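Local coordinates for protein polysaccharide deacetylase (Ammonifex degensii, PDB 4WCJ) that probably removes N-acetyl groups from poly-beta-1,6-N-acetyl-D-glucosamine as a zinc-binding family 4 carbohydrate esterase, at residues L40-V45 with Y51-R56; V111-K116 with S149-V154; F121-G126 with E141-M146. All blocks are in the same frame, centred on the assembly; numbering follows the deposited sequence.

Interaction 1 of 3, residues L40-V45 with Y51-R56; sequences LCYHRV and YAISRR
The carbonyl oxygen of Arg44 is gripped by several groups: Ile53 N donates a hydrogen bond to it at 3.0 Å and 164° at the hydrogen, Ala52 CA rests its C-H against it, and water 1 sits 2.9 Å from Arg44 O. This is the centre of a small two-stranded parallel sheet, 44-45 beside 52-53, formed where strand 36-42 leaves the beta-alpha barrel. Arg44 N, facing the same strand, makes a weak bond of 3.4 Å to Tyr51 O, so Arg44 bridges Ala52 in the usual parallel pattern. Water 1 accepts from His43 N and also lies close to Tyr51 O, tying the start of the two strands together.

One side of the sheet is apolar. With CG1 of Ile53 anti to its backbone N (chi1 -173°), CG2 is left to reach Tyr42 CD1 at 4.0 Å and Val45 CG2 at 4.1 Å, while CD1 meets CE1 of the same tyrosine ring. The Tyr42 hydroxyl is fixed by Gln61 of helix 55-67. At the other end Tyr51 brings its edge to the face of the His43 imidazole, CD2 standing above the ring near its rim, with the planes at 86°. That histidine's side chain comes within about 4 Å of the bound zinc ion and about 3 Å of its ligand Asp99, so the tyrosine packs on a residue of the metal site's surroundings. Arg44 NH2 comes obliquely to Tyr51 CB and is bonded to Arg50 O. The methyl CG1 of Val45 presses on Arg55 CA at 3.6 Å, in the first turn of helix 55-67.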
ATOM      1  N   LEU A  40       0.605   7.460   0.805  1.00 42.46           N
ATOM      2  CA  LEU A  40      -0.856   7.471   0.737  1.00 40.67           C
ATOM      3  C   LEU A  40      -1.405   6.063   0.561  1.00 37.50           C
ATOM      4  O   LEU A  40      -0.840   5.260  -0.179  1.00 33.14           O
ATOM      5  CB  LEU A  40      -1.336   8.364  -0.407  1.00 39.93           C
ATOM      6  CG  LEU A  40      -0.758   9.779  -0.455  1.00 40.44           C
ATOM      7  CD1 LEU A  40      -1.280  10.539  -1.670  1.00 36.16           C
ATOM      8  CD2 LEU A  40      -1.057  10.530   0.821  1.00 42.75           C
ATOM      9  N   CYS A  41      -2.493   5.765   1.264  1.00 38.24           N
ATOM     10  CA  CYS A  41      -3.178   4.492   1.121  1.00 35.54           C
ATOM     11  C   CYS A  41      -4.576   4.694   0.541  1.00 33.72           C
ATOM     12  O   CYS A  41      -5.468   5.243   1.199  1.00 33.15           O
ATOM     13  CB  CYS A  41      -3.269   3.759   2.461  1.00 36.30           C
ATOM     14  SG  CYS A  41      -4.220   2.220   2.381  1.00 34.04           S
ATOM     15  N   TYR A  42      -4.743   4.251  -0.701  1.00 31.72           N
ATOM     16  CA  TYR A  42      -6.033   4.220  -1.387  1.00 31.96           C
ATOM     17  C   TYR A  42      -6.553   2.785  -1.457  1.00 30.79           C
ATOM     18  O   TYR A  42      -5.800   1.831  -1.229  1.00 28.69           O
ATOM     19  CB  TYR A  42      -5.921   4.783  -2.808  1.00 30.76           C
ATOM     20  CG  TYR A  42      -5.527   6.235  -2.933  1.00 31.89           C
ATOM     21  CD1 TYR A  42      -6.490   7.241  -2.913  1.00 34.84           C
ATOM     22  CD2 TYR A  42      -4.198   6.601  -3.107  1.00 31.16           C
ATOM     23  CE1 TYR A  42      -6.137   8.574  -3.045  1.00 36.82           C
ATOM     24  CE2 TYR A  42      -3.833   7.934  -3.235  1.00 33.97           C
ATOM     25  CZ  TYR A  42      -4.808   8.914  -3.208  1.00 37.33           C
ATOM     26  OH  TYR A  42      -4.455  10.238  -3.338  1.00 40.21           O
ATOM     27  N   HIS A  43      -7.842   2.626  -1.748  1.00 35.16           N
ATOM     28  CA  HIS A  43      -8.418   1.301  -1.960  1.00 29.87           C
ATOM     29  C   HIS A  43      -9.088   1.213  -3.320  1.00 33.59           C
ATOM     30  O   HIS A  43      -8.639   0.490  -4.212  1.00 33.31           O
ATOM     31  CB  HIS A  43      -9.428   0.963  -0.859  1.00 29.91           C
ATOM     32  CG  HIS A  43      -8.788   0.618   0.447  1.00 40.16           C
ATOM     33  ND1 HIS A  43      -8.405   1.573   1.362  1.00 40.09           N
ATOM     34  CD2 HIS A  43      -8.449  -0.578   0.984  1.00 38.13           C
ATOM     35  CE1 HIS A  43      -7.858   0.979   2.410  1.00 38.41           C
ATOM     36  NE2 HIS A  43      -7.876  -0.325   2.206  1.00 37.14           N
ATOM     37  N   ARG A  44     -10.163   1.975  -3.478  1.00 32.77           N
ATOM     38  CA  ARG A  44     -10.956   1.928  -4.697  1.00 32.98           C
ATOM     39  C   ARG A  44     -11.047   3.282  -5.357  1.00 35.54           C
ATOM     40  O   ARG A  44     -11.080   4.313  -4.690  1.00 39.24           O
ATOM     41  CB  ARG A  44     -12.365   1.416  -4.403  1.00 32.87           C
ATOM     42  CG  ARG A  44     -12.379   0.033  -3.793  1.00 32.35           C
ATOM     43  CD  ARG A  44     -13.675  -0.246  -3.067  1.00 36.75           C
ATOM     44  NE  ARG A  44     -13.588  -1.495  -2.320  1.00 40.23           N
ATOM     45  CZ  ARG A  44     -14.221  -1.720  -1.172  1.00 44.07           C
ATOM     46  NH1 ARG A  44     -14.088  -2.887  -0.553  1.00 43.48           N
ATOM     47  NH2 ARG A  44     -14.998  -0.779  -0.647  1.00 47.76           N
ATOM     48  N   VAL A  45     -11.105   3.262  -6.678  1.00 33.66           N
ATOM     49  CA  VAL A  45     -11.374   4.465  -7.438  1.00 44.56           C
ATOM     50  C   VAL A  45     -12.698   4.237  -8.161  1.00 42.76           C
ATOM     51  O   VAL A  45     -12.747   3.659  -9.250  1.00 35.81           O
ATOM     52  CB  VAL A  45     -10.234   4.783  -8.403  1.00 46.04           C
ATOM     53  CG1 VAL A  45     -10.543   6.045  -9.169  1.00 38.29           C
ATOM     54  CG2 VAL A  45      -8.942   4.945  -7.612  1.00 35.53           C
ATOM     55  N   TYR A  51     -15.094   3.687   0.962  1.00 50.72           N
ATOM     56  CA  TYR A  51     -13.637   3.588   0.859  1.00 51.37           C
ATOM     57  C   TYR A  51     -13.167   3.835  -0.563  1.00 48.41           C
ATOM     58  O   TYR A  51     -12.183   3.238  -1.023  1.00 45.30           O
ATOM     59  CB  TYR A  51     -13.150   2.215   1.341  1.00 52.64           C
ATOM     60  CG  TYR A  51     -13.140   2.075   2.842  1.00 58.63           C
ATOM     61  CD1 TYR A  51     -14.329   2.075   3.568  1.00 62.83           C
ATOM     62  CD2 TYR A  51     -11.942   1.949   3.536  1.00 60.01           C
ATOM     63  CE1 TYR A  51     -14.324   1.951   4.949  1.00 64.55           C
ATOM     64  CE2 TYR A  51     -11.924   1.823   4.917  1.00 61.60           C
ATOM     65  CZ  TYR A  51     -13.115   1.824   5.619  1.00 63.70           C
ATOM     66  OH  TYR A  51     -13.092   1.700   6.992  1.00 63.19           O
ATOM     67  N   ALA A  52     -13.883   4.711  -1.261  1.00 47.76           N
ATOM     68  CA  ALA A  52     -13.583   4.998  -2.648  1.00 44.90           C
ATOM     69  C   ALA A  52     -13.440   6.492  -2.889  1.00 45.79           C
ATOM     70  O   ALA A  52     -14.068   7.315  -2.220  1.00 49.71           O
ATOM     71  CB  ALA A  52     -14.661   4.418  -3.559  1.00 41.84           C
ATOM     72  N   ILE A  53     -12.592   6.821  -3.854  1.00 44.97           N
ATOM     73  CA  ILE A  53     -12.410   8.181  -4.326  1.00 47.16           C
ATOM     74  C   ILE A  53     -12.735   8.193  -5.818  1.00 45.61           C
ATOM     75  O   ILE A  53     -12.460   7.227  -6.528  1.00 44.07           O
ATOM     76  CB  ILE A  53     -10.970   8.676  -4.060  1.00 47.64           C
ATOM     77  CG1 ILE A  53     -10.811  10.157  -4.399  1.00 51.40           C
ATOM     78  CG2 ILE A  53      -9.949   7.837  -4.819  1.00 42.96           C
ATOM     79  CD1 ILE A  53      -9.402  10.647  -4.183  1.00 49.73           C
ATOM     80  N   SER A  54     -13.344   9.266  -6.304  1.00 48.48           N
ATOM     81  CA  SER A  54     -13.710   9.304  -7.712  1.00 49.58           C
ATOM     82  C   SER A  54     -12.472   9.467  -8.580  1.00 49.57           C
ATOM     83  O   SER A  54     -11.462  10.017  -8.140  1.00 50.86           O
ATOM     84  CB  SER A  54     -14.706  10.437  -7.992  1.00 54.03           C
ATOM     85  OG  SER A  54     -14.073  11.699  -7.963  1.00 55.16           O
ATOM     86  N   ARG A  55     -12.567   8.967  -9.807  1.00 47.34           N
ATOM     87  CA  ARG A  55     -11.504   9.073 -10.802  1.00 50.52           C
ATOM     88  C   ARG A  55     -11.047  10.519 -10.944  1.00 51.67           C
ATOM     89  O   ARG A  55      -9.856  10.815 -10.865  1.00 49.27           O
ATOM     90  CB  ARG A  55     -11.999   8.520 -12.139  1.00 52.66           C
ATOM     91  CG  ARG A  55     -10.932   8.294 -13.193  1.00 57.45           C
ATOM     92  CD  ARG A  55     -11.428   7.292 -14.232  1.00 61.94           C
ATOM     93  NE  ARG A  55     -10.601   7.263 -15.435  1.00 65.50           N
ATOM     94  CZ  ARG A  55     -10.758   6.390 -16.427  1.00 66.26           C
ATOM     95  NH1 ARG A  55     -11.708   5.464 -16.355  1.00 65.01           N
ATOM     96  NH2 ARG A  55      -9.967   6.442 -17.492  1.00 66.19           N
ATOM     97  N   ARG A  56     -12.019  11.411 -11.116  1.00 55.72           N
ATOM     98  CA  ARG A  56     -11.778  12.847 -11.210  1.00 59.75           C
ATOM     99  C   ARG A  56     -11.033  13.375  -9.979  1.00 58.28           C
ATOM    100  O   ARG A  56     -10.016  14.055 -10.108  1.00 59.25           O
ATOM    101  CB  ARG A  56     -13.112  13.584 -11.386  1.00 63.90           C
ATOM    102  CG  ARG A  56     -13.029  14.922 -12.105  1.00 70.07           C
ATOM    103  CD  ARG A  56     -14.428  15.472 -12.391  1.00 75.88           C
ATOM    104  NE  ARG A  56     -14.396  16.746 -13.108  1.00 81.39           N
ATOM    105  CZ  ARG A  56     -15.476  17.384 -13.557  1.00 83.05           C
ATOM    106  NH1 ARG A  56     -16.686  16.868 -13.374  1.00 82.44           N
ATOM    107  NH2 ARG A  56     -15.348  18.539 -14.198  1.00 84.79           N
TER
HETATM  108  O   HOH W   1      -9.812   4.773  -2.159  1.00 35.46           O

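Interaction 2 of 3, residues V111-K116 with S149-V154; sequences VLKKRK and SGLCVV
Leu151 pushes both its methyls against the end of helix 102-114, where Lys116 closes the last turn in a Schellman motif. CD1 of Leu151 lies 3.7 Å from Lys113 CA and also meets Leu112 O, while its other methyl, CD2, is 3.8 Å from Lys116 O. The tight part is thus one leucine fork on backbone, set between the final helical turn and the residue that leaves it. Lys116, with positive phi, keeps that turn closed through its N, bonded to Lys113 O at 3.0 Å.

The solvent side is loose: Lys113 leads its amino end away, and Lys116 starts its side chain away from the leucine. With an alanine in place of Leu151, both methyl contacts go, and a gap is likely to open beside the Lys113 and Lys116 backbone.

The leucine is itself positioned by an ST turn, Ser149 OG accepting from Leu151 N at 3.3 Å and also bonded to Met146 O at the end of helix 140-148. The helix end and the loop lead into neighbouring parallel strands, 119-123 and 152-156. Within the helix end, Arg115 folds back, and its NH2 reaches Val111 O at 3.0 Å, the oxygen lying near the guanidinium plane.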
ATOM      1  N   VAL A 111      -4.902   6.899 -14.967  1.00 43.88           N
ATOM      2  CA  VAL A 111      -4.541   8.175 -14.355  1.00 43.45           C
ATOM      3  C   VAL A 111      -3.055   8.187 -14.012  1.00 38.93           C
ATOM      4  O   VAL A 111      -2.343   9.137 -14.337  1.00 38.97           O
ATOM      5  CB  VAL A 111      -5.373   8.454 -13.066  1.00 38.59           C
ATOM      6  CG1 VAL A 111      -4.827   9.660 -12.330  1.00 39.57           C
ATOM      7  CG2 VAL A 111      -6.847   8.649 -13.397  1.00 39.11           C
ATOM      8  N   LEU A 112      -2.598   7.117 -13.359  1.00 36.75           N
ATOM      9  CA  LEU A 112      -1.207   6.976 -12.943  1.00 36.31           C
ATOM     10  C   LEU A 112      -0.258   6.875 -14.134  1.00 38.01           C
ATOM     11  O   LEU A 112       0.844   7.425 -14.114  1.00 40.07           O
ATOM     12  CB  LEU A 112      -1.041   5.741 -12.059  1.00 35.60           C
ATOM     13  CG  LEU A 112      -1.770   5.865 -10.723  1.00 36.50           C
ATOM     14  CD1 LEU A 112      -2.005   4.490 -10.088  1.00 33.49           C
ATOM     15  CD2 LEU A 112      -0.983   6.772  -9.782  1.00 40.76           C
ATOM     16  N   LYS A 113      -0.684   6.135 -15.148  1.00 34.00           N
ATOM     17  CA  LYS A 113       0.160   5.899 -16.315  1.00 35.57           C
ATOM     18  C   LYS A 113       0.346   7.190 -17.102  1.00 40.92           C
ATOM     19  O   LYS A 113       1.454   7.515 -17.531  1.00 44.96           O
ATOM     20  CB  LYS A 113      -0.444   4.803 -17.193  1.00 39.79           C
ATOM     21  CG  LYS A 113       0.426   4.400 -18.379  1.00 48.11           C
ATOM     22  CD  LYS A 113      -0.014   3.063 -18.961  1.00 54.41           C
ATOM     23  CE  LYS A 113      -1.383   3.151 -19.620  1.00 58.50           C
ATOM     24  NZ  LYS A 113      -1.794   1.851 -20.230  1.00 59.44           N
ATOM     25  N   LYS A 114      -0.741   7.935 -17.270  1.00 42.70           N
ATOM     26  CA  LYS A 114      -0.716   9.173 -18.049  1.00 47.04           C
ATOM     27  C   LYS A 114       0.122  10.242 -17.350  1.00 51.25           C
ATOM     28  O   LYS A 114       0.514  11.232 -17.962  1.00 53.46           O
ATOM     29  CB  LYS A 114      -2.144   9.673 -18.291  1.00 49.27           C
ATOM     30  CG  LYS A 114      -2.285  10.706 -19.401  1.00 55.77           C
ATOM     31  CD  LYS A 114      -3.744  10.929 -19.814  1.00 57.35           C
ATOM     32  CE  LYS A 114      -4.571  11.596 -18.716  1.00 59.59           C
ATOM     33  NZ  LYS A 114      -5.066  10.641 -17.664  1.00 60.19           N
ATOM     34  N   ARG A 115       0.392  10.029 -16.062  1.00 44.99           N
ATOM     35  CA  ARG A 115       1.238  10.925 -15.277  1.00 43.42           C
ATOM     36  C   ARG A 115       2.585  10.302 -14.918  1.00 38.85           C
ATOM     37  O   ARG A 115       3.420  10.952 -14.289  1.00 41.04           O
ATOM     38  CB  ARG A 115       0.510  11.346 -13.996  1.00 41.86           C
ATOM     39  CG  ARG A 115      -0.634  12.295 -14.254  1.00 44.55           C
ATOM     40  CD  ARG A 115      -1.661  12.282 -13.141  1.00 43.54           C
ATOM     41  NE  ARG A 115      -2.762  13.188 -13.450  1.00 46.19           N
ATOM     42  CZ  ARG A 115      -3.745  12.906 -14.298  1.00 46.42           C
ATOM     43  NH1 ARG A 115      -4.699  13.799 -14.523  1.00 50.55           N
ATOM     44  NH2 ARG A 115      -3.770  11.735 -14.932  1.00 42.31           N
ATOM     45  N   LYS A 116       2.795   9.049 -15.324  1.00 38.87           N
ATOM     46  CA  LYS A 116       4.037   8.320 -15.036  1.00 39.18           C
ATOM     47  C   LYS A 116       4.335   8.235 -13.538  1.00 41.53           C
ATOM     48  O   LYS A 116       5.494   8.288 -13.124  1.00 41.60           O
ATOM     49  CB  LYS A 116       5.232   8.960 -15.753  1.00 44.74           C
ATOM     50  CG  LYS A 116       5.256   8.774 -17.254  1.00 47.67           C
ATOM     51  CD  LYS A 116       6.517   9.393 -17.830  1.00 52.55           C
ATOM     52  CE  LYS A 116       6.389   9.653 -19.316  1.00 56.71           C
ATOM     53  NZ  LYS A 116       7.508  10.497 -19.816  1.00 62.98           N
ATOM     54  N   SER A 149       4.411  -2.153 -17.054  1.00 30.70           N
ATOM     55  CA  SER A 149       4.578  -0.743 -17.393  1.00 29.96           C
ATOM     56  C   SER A 149       5.790  -0.185 -16.660  1.00 29.70           C
ATOM     57  O   SER A 149       6.259   0.910 -16.969  1.00 31.85           O
ATOM     58  CB  SER A 149       3.321   0.072 -17.042  1.00 29.67           C
ATOM     59  OG  SER A 149       3.102   0.143 -15.639  1.00 31.35           O
ATOM     60  N   GLY A 150       6.278  -0.939 -15.679  1.00 29.69           N
ATOM     61  CA  GLY A 150       7.373  -0.483 -14.844  1.00 29.69           C
ATOM     62  C   GLY A 150       6.942   0.445 -13.721  1.00 32.72           C
ATOM     63  O   GLY A 150       7.774   0.891 -12.936  1.00 35.01           O
ATOM     64  N   LEU A 151       5.643   0.740 -13.651  1.00 34.03           N
ATOM     65  CA  LEU A 151       5.106   1.699 -12.679  1.00 34.70           C
ATOM     66  C   LEU A 151       4.581   1.025 -11.426  1.00 32.94           C
ATOM     67  O   LEU A 151       4.551   1.635 -10.345  1.00 35.54           O
ATOM     68  CB  LEU A 151       3.979   2.523 -13.302  1.00 36.76           C
ATOM     69  CG  LEU A 151       4.351   3.524 -14.397  1.00 34.17           C
ATOM     70  CD1 LEU A 151       3.107   4.193 -14.929  1.00 37.05           C
ATOM     71  CD2 LEU A 151       5.330   4.553 -13.863  1.00 34.59           C
ATOM     72  N   CYS A 152       4.129  -0.214 -11.581  1.00 28.73           N
ATOM     73  CA  CYS A 152       3.474  -0.931 -10.488  1.00 29.63           C
ATOM     74  C   CYS A 152       4.401  -1.967  -9.875  1.00 30.30           C
ATOM     75  O   CYS A 152       4.923  -2.840 -10.572  1.00 29.46           O
ATOM     76  CB  CYS A 152       2.195  -1.621 -10.984  1.00 27.90           C
ATOM     77  SG  CYS A 152       1.276  -2.549  -9.685  1.00 27.43           S
ATOM     78  N   VAL A 153       4.593  -1.869  -8.563  1.00 31.77           N
ATOM     79  CA  VAL A 153       5.283  -2.899  -7.797  1.00 29.76           C
ATOM     80  C   VAL A 153       4.229  -3.543  -6.894  1.00 27.11           C
ATOM     81  O   VAL A 153       3.473  -2.837  -6.230  1.00 26.95           O
ATOM     82  CB  VAL A 153       6.441  -2.329  -6.950  1.00 31.11           C
ATOM     83  CG1 VAL A 153       7.112  -3.435  -6.119  1.00 27.02           C
ATOM     84  CG2 VAL A 153       7.467  -1.636  -7.847  1.00 32.62           C
ATOM     85  N   VAL A 154       4.149  -4.868  -6.907  1.00 19.85           N
ATOM     86  CA  VAL A 154       3.167  -5.555  -6.079  1.00 21.51           C
ATOM     87  C   VAL A 154       3.749  -6.004  -4.730  1.00 23.96           C
ATOM     88  O   VAL A 154       4.827  -6.610  -4.672  1.00 26.39           O
ATOM     89  CB  VAL A 154       2.589  -6.784  -6.803  1.00 25.05           C
ATOM     90  CG1 VAL A 154       1.562  -7.494  -5.926  1.00 26.44           C
ATOM     91  CG2 VAL A 154       1.960  -6.360  -8.121  1.00 22.17           C
TER

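Interaction 3 of 3, residues F121-G126 with E141-M146; sequences FFVIAG and EQIKEM
In the beta-alpha-beta crossover that runs from strand 119-123 through helix 140-148 to strand 152-156, Phe121 and Val123 of the first strand meet Ile143 and Met146 of the helix. The strand and helix segments run nearly antiparallel, their axes 157° apart and 11.9 Å from each other at closest approach. That spacing is bridged entirely by apolar side chains.

Met146 makes the nearest approach. A bend at its last torsion (chi3 -67°) turns the methyl toward the strand, and CE comes to 3.8 Å from Phe121 CE2 and 3.9 Å from Phe121 CD2. The methyl meets the ring obliquely. Ile143, one turn earlier, approaches the same Phe121 CE2 more loosely, through its CG1 at 4.4 Å. Its terminal CD1 goes instead to Val123 CG1, 4.2 Å away. Val123 does double duty, since that CG1 also lies over the centre of the Phe121 ring, 3.8 Å above its plane. The phenyl ring thus has a valine methyl on a face and a methionine methyl at two of its carbons, which is likely to limit its turning.

All four residues are buried, and their grip is shape alone, without a polar bond between strand and helix. Next door along the segment, Ile124 packs on the zinc ligands His157 and His162. Around the contact, Phe121 also leans on Phe97 of strand 91-99 and on Val104 of helix 102-114, Met146 touches Phe109 of that helix, and Val154 and Cys152 of strand 152-156 underlie Ile143 and Met146.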
ATOM      1  N   PHE A 121       1.139  -1.712  -5.055  1.00 27.00           N
ATOM      2  CA  PHE A 121      -0.167  -2.368  -5.009  1.00 25.49           C
ATOM      3  C   PHE A 121      -0.094  -3.577  -4.083  1.00 24.56           C
ATOM      4  O   PHE A 121       0.475  -4.612  -4.471  1.00 27.72           O
ATOM      5  CB  PHE A 121      -0.570  -2.799  -6.423  1.00 23.96           C
ATOM      6  CG  PHE A 121      -2.044  -3.088  -6.603  1.00 26.23           C
ATOM      7  CD1 PHE A 121      -2.978  -2.759  -5.623  1.00 29.61           C
ATOM      8  CD2 PHE A 121      -2.485  -3.725  -7.765  1.00 27.05           C
ATOM      9  CE1 PHE A 121      -4.333  -3.035  -5.815  1.00 29.77           C
ATOM     10  CE2 PHE A 121      -3.836  -4.009  -7.949  1.00 27.33           C
ATOM     11  CZ  PHE A 121      -4.752  -3.657  -6.986  1.00 28.44           C
ATOM     12  N   PHE A 122      -0.653  -3.448  -2.881  1.00 24.83           N
ATOM     13  CA  PHE A 122      -0.663  -4.543  -1.920  1.00 25.64           C
ATOM     14  C   PHE A 122      -1.867  -5.446  -2.163  1.00 24.24           C
ATOM     15  O   PHE A 122      -2.986  -5.065  -1.856  1.00 27.40           O
ATOM     16  CB  PHE A 122      -0.708  -4.004  -0.488  1.00 25.72           C
ATOM     17  CG  PHE A 122       0.501  -3.192  -0.092  1.00 28.66           C
ATOM     18  CD1 PHE A 122       1.664  -3.818   0.339  1.00 26.79           C
ATOM     19  CD2 PHE A 122       0.468  -1.803  -0.125  1.00 28.50           C
ATOM     20  CE1 PHE A 122       2.766  -3.067   0.729  1.00 26.34           C
ATOM     21  CE2 PHE A 122       1.572  -1.050   0.259  1.00 30.16           C
ATOM     22  CZ  PHE A 122       2.718  -1.685   0.686  1.00 29.70           C
ATOM     23  N   VAL A 123      -1.646  -6.639  -2.700  1.00 23.65           N
ATOM     24  CA  VAL A 123      -2.771  -7.500  -3.028  1.00 23.90           C
ATOM     25  C   VAL A 123      -2.983  -8.656  -2.051  1.00 25.21           C
ATOM     26  O   VAL A 123      -2.036  -9.199  -1.476  1.00 26.43           O
ATOM     27  CB  VAL A 123      -2.633  -8.060  -4.460  1.00 24.15           C
ATOM     28  CG1 VAL A 123      -2.458  -6.909  -5.455  1.00 27.36           C
ATOM     29  CG2 VAL A 123      -1.448  -9.034  -4.595  1.00 25.06           C
ATOM     30  N   ILE A 124      -4.250  -8.988  -1.848  1.00 22.69           N
ATOM     31  CA  ILE A 124      -4.652 -10.197  -1.147  1.00 21.00           C
ATOM     32  C   ILE A 124      -4.492 -11.329  -2.146  1.00 24.61           C
ATOM     33  O   ILE A 124      -5.379 -11.585  -2.964  1.00 23.47           O
ATOM     34  CB  ILE A 124      -6.090 -10.131  -0.649  1.00 27.05           C
ATOM     35  CG1 ILE A 124      -6.320  -8.840   0.138  1.00 27.98           C
ATOM     36  CG2 ILE A 124      -6.388 -11.342   0.216  1.00 29.02           C
ATOM     37  CD1 ILE A 124      -7.759  -8.536   0.376  1.00 25.27           C
ATOM     38  N   ALA A 125      -3.338 -11.992  -2.108  1.00 25.44           N
ATOM     39  CA  ALA A 125      -2.931 -12.836  -3.229  1.00 25.44           C
ATOM     40  C   ALA A 125      -3.916 -13.959  -3.505  1.00 25.92           C
ATOM     41  O   ALA A 125      -4.091 -14.350  -4.656  1.00 28.36           O
ATOM     42  CB  ALA A 125      -1.515 -13.406  -2.987  1.00 26.32           C
ATOM     43  N   GLY A 126      -4.570 -14.465  -2.460  1.00 24.85           N
ATOM     44  CA  GLY A 126      -5.531 -15.541  -2.611  1.00 26.00           C
ATOM     45  C   GLY A 126      -6.906 -15.116  -3.108  1.00 29.16           C
ATOM     46  O   GLY A 126      -7.747 -15.965  -3.399  1.00 31.85           O
ATOM     47  N   GLU A 141      -3.673 -11.387 -15.043  1.00 26.72           N
ATOM     48  CA  GLU A 141      -3.293 -10.757 -16.312  1.00 29.29           C
ATOM     49  C   GLU A 141      -3.250  -9.246 -16.158  1.00 25.37           C
ATOM     50  O   GLU A 141      -2.364  -8.577 -16.681  1.00 30.30           O
ATOM     51  CB  GLU A 141      -4.266 -11.124 -17.432  1.00 32.96           C
ATOM     52  CG  GLU A 141      -4.248 -12.570 -17.831  1.00 42.54           C
ATOM     53  CD  GLU A 141      -5.036 -12.820 -19.102  1.00 56.53           C
ATOM     54  OE1 GLU A 141      -4.866 -13.903 -19.702  1.00 64.46           O
ATOM     55  OE2 GLU A 141      -5.820 -11.929 -19.501  1.00 60.67           O
ATOM     56  N   GLN A 142      -4.221  -8.713 -15.428  1.00 27.43           N
ATOM     57  CA  GLN A 142      -4.327  -7.277 -15.261  1.00 26.00           C
ATOM     58  C   GLN A 142      -3.221  -6.736 -14.364  1.00 23.66           C
ATOM     59  O   GLN A 142      -2.649  -5.689 -14.648  1.00 25.91           O
ATOM     60  CB  GLN A 142      -5.709  -6.918 -14.717  1.00 24.00           C
ATOM     61  CG  GLN A 142      -6.798  -6.955 -15.795  1.00 28.47           C
ATOM     62  CD  GLN A 142      -8.200  -7.025 -15.216  1.00 29.58           C
ATOM     63  OE1 GLN A 142      -8.388  -7.410 -14.057  1.00 27.28           O
ATOM     64  NE2 GLN A 142      -9.192  -6.658 -16.024  1.00 31.80           N
ATOM     65  N   ILE A 143      -2.900  -7.460 -13.294  1.00 21.49           N
ATOM     66  CA  ILE A 143      -1.780  -7.078 -12.432  1.00 20.52           C
ATOM     67  C   ILE A 143      -0.460  -7.128 -13.219  1.00 22.89           C
ATOM     68  O   ILE A 143       0.356  -6.192 -13.159  1.00 25.51           O
ATOM     69  CB  ILE A 143      -1.708  -7.996 -11.203  1.00 20.48           C
ATOM     70  CG1 ILE A 143      -2.871  -7.689 -10.255  1.00 22.10           C
ATOM     71  CG2 ILE A 143      -0.368  -7.831 -10.479  1.00 24.88           C
ATOM     72  CD1 ILE A 143      -3.101  -8.743  -9.212  1.00 26.17           C
ATOM     73  N   LYS A 144      -0.273  -8.206 -13.977  1.00 23.28           N
ATOM     74  CA  LYS A 144       0.916  -8.363 -14.803  1.00 25.74           C
ATOM     75  C   LYS A 144       1.078  -7.213 -15.786  1.00 27.15           C
ATOM     76  O   LYS A 144       2.195  -6.736 -16.001  1.00 28.03           O
ATOM     77  CB  LYS A 144       0.880  -9.697 -15.555  1.00 24.54           C
ATOM     78  CG  LYS A 144       1.163 -10.906 -14.674  1.00 27.26           C
ATOM     79  CD  LYS A 144       0.915 -12.208 -15.403  1.00 30.67           C
ATOM     80  CE  LYS A 144       1.086 -13.399 -14.472  1.00 34.21           C
ATOM     81  NZ  LYS A 144       0.950 -14.700 -15.177  1.00 37.45           N
ATOM     82  N   GLU A 145      -0.022  -6.765 -16.380  1.00 25.99           N
ATOM     83  CA  GLU A 145       0.046  -5.677 -17.354  1.00 29.45           C
ATOM     84  C   GLU A 145       0.502  -4.391 -16.660  1.00 27.88           C
ATOM     85  O   GLU A 145       1.284  -3.609 -17.209  1.00 28.70           O
ATOM     86  CB  GLU A 145      -1.308  -5.481 -18.039  1.00 33.63           C
ATOM     87  CG  GLU A 145      -1.402  -4.218 -18.868  1.00 36.17           C
ATOM     88  CD  GLU A 145      -2.771  -4.021 -19.497  1.00 39.81           C
ATOM     89  OE1 GLU A 145      -2.996  -2.936 -20.074  1.00 43.42           O
ATOM     90  OE2 GLU A 145      -3.616  -4.943 -19.422  1.00 35.72           O
ATOM     91  N   MET A 146       0.027  -4.174 -15.442  1.00 26.73           N
ATOM     92  CA  MET A 146       0.434  -2.987 -14.707  1.00 27.29           C
ATOM     93  C   MET A 146       1.895  -3.057 -14.285  1.00 25.10           C
ATOM     94  O   MET A 146       2.612  -2.057 -14.351  1.00 27.56           O
ATOM     95  CB  MET A 146      -0.472  -2.778 -13.496  1.00 27.05           C
ATOM     96  CG  MET A 146      -1.873  -2.358 -13.905  1.00 27.65           C
ATOM     97  SD  MET A 146      -2.898  -1.847 -12.502  1.00 30.12           S
ATOM     98  CE  MET A 146      -3.060  -3.422 -11.644  1.00 22.80           C
TER

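Interaction 3 is the buried core contact, all apolar side-chain packing, whereas interactions 1 and 2 are only partly buried and involve backbone much more. Interaction 1 combines backbone bonds and a bridging water with an apolar side, near the zinc; interaction 2 sets a single leucine against a helix end, away from the metal. Interactions 2 and 3 share the same stretch of barrel: their strands 152-156 and 119-123 are neighbours, probably hydrogen-bonded from Val153 O to Phe121 N at 2.8 Å, and Val154 CG2 packs on Ile143 CG2. Interactions 1 and 2 meet more lightly, through Arg55 CG and Val111 CG2, while interactions 1 and 3 do not touch.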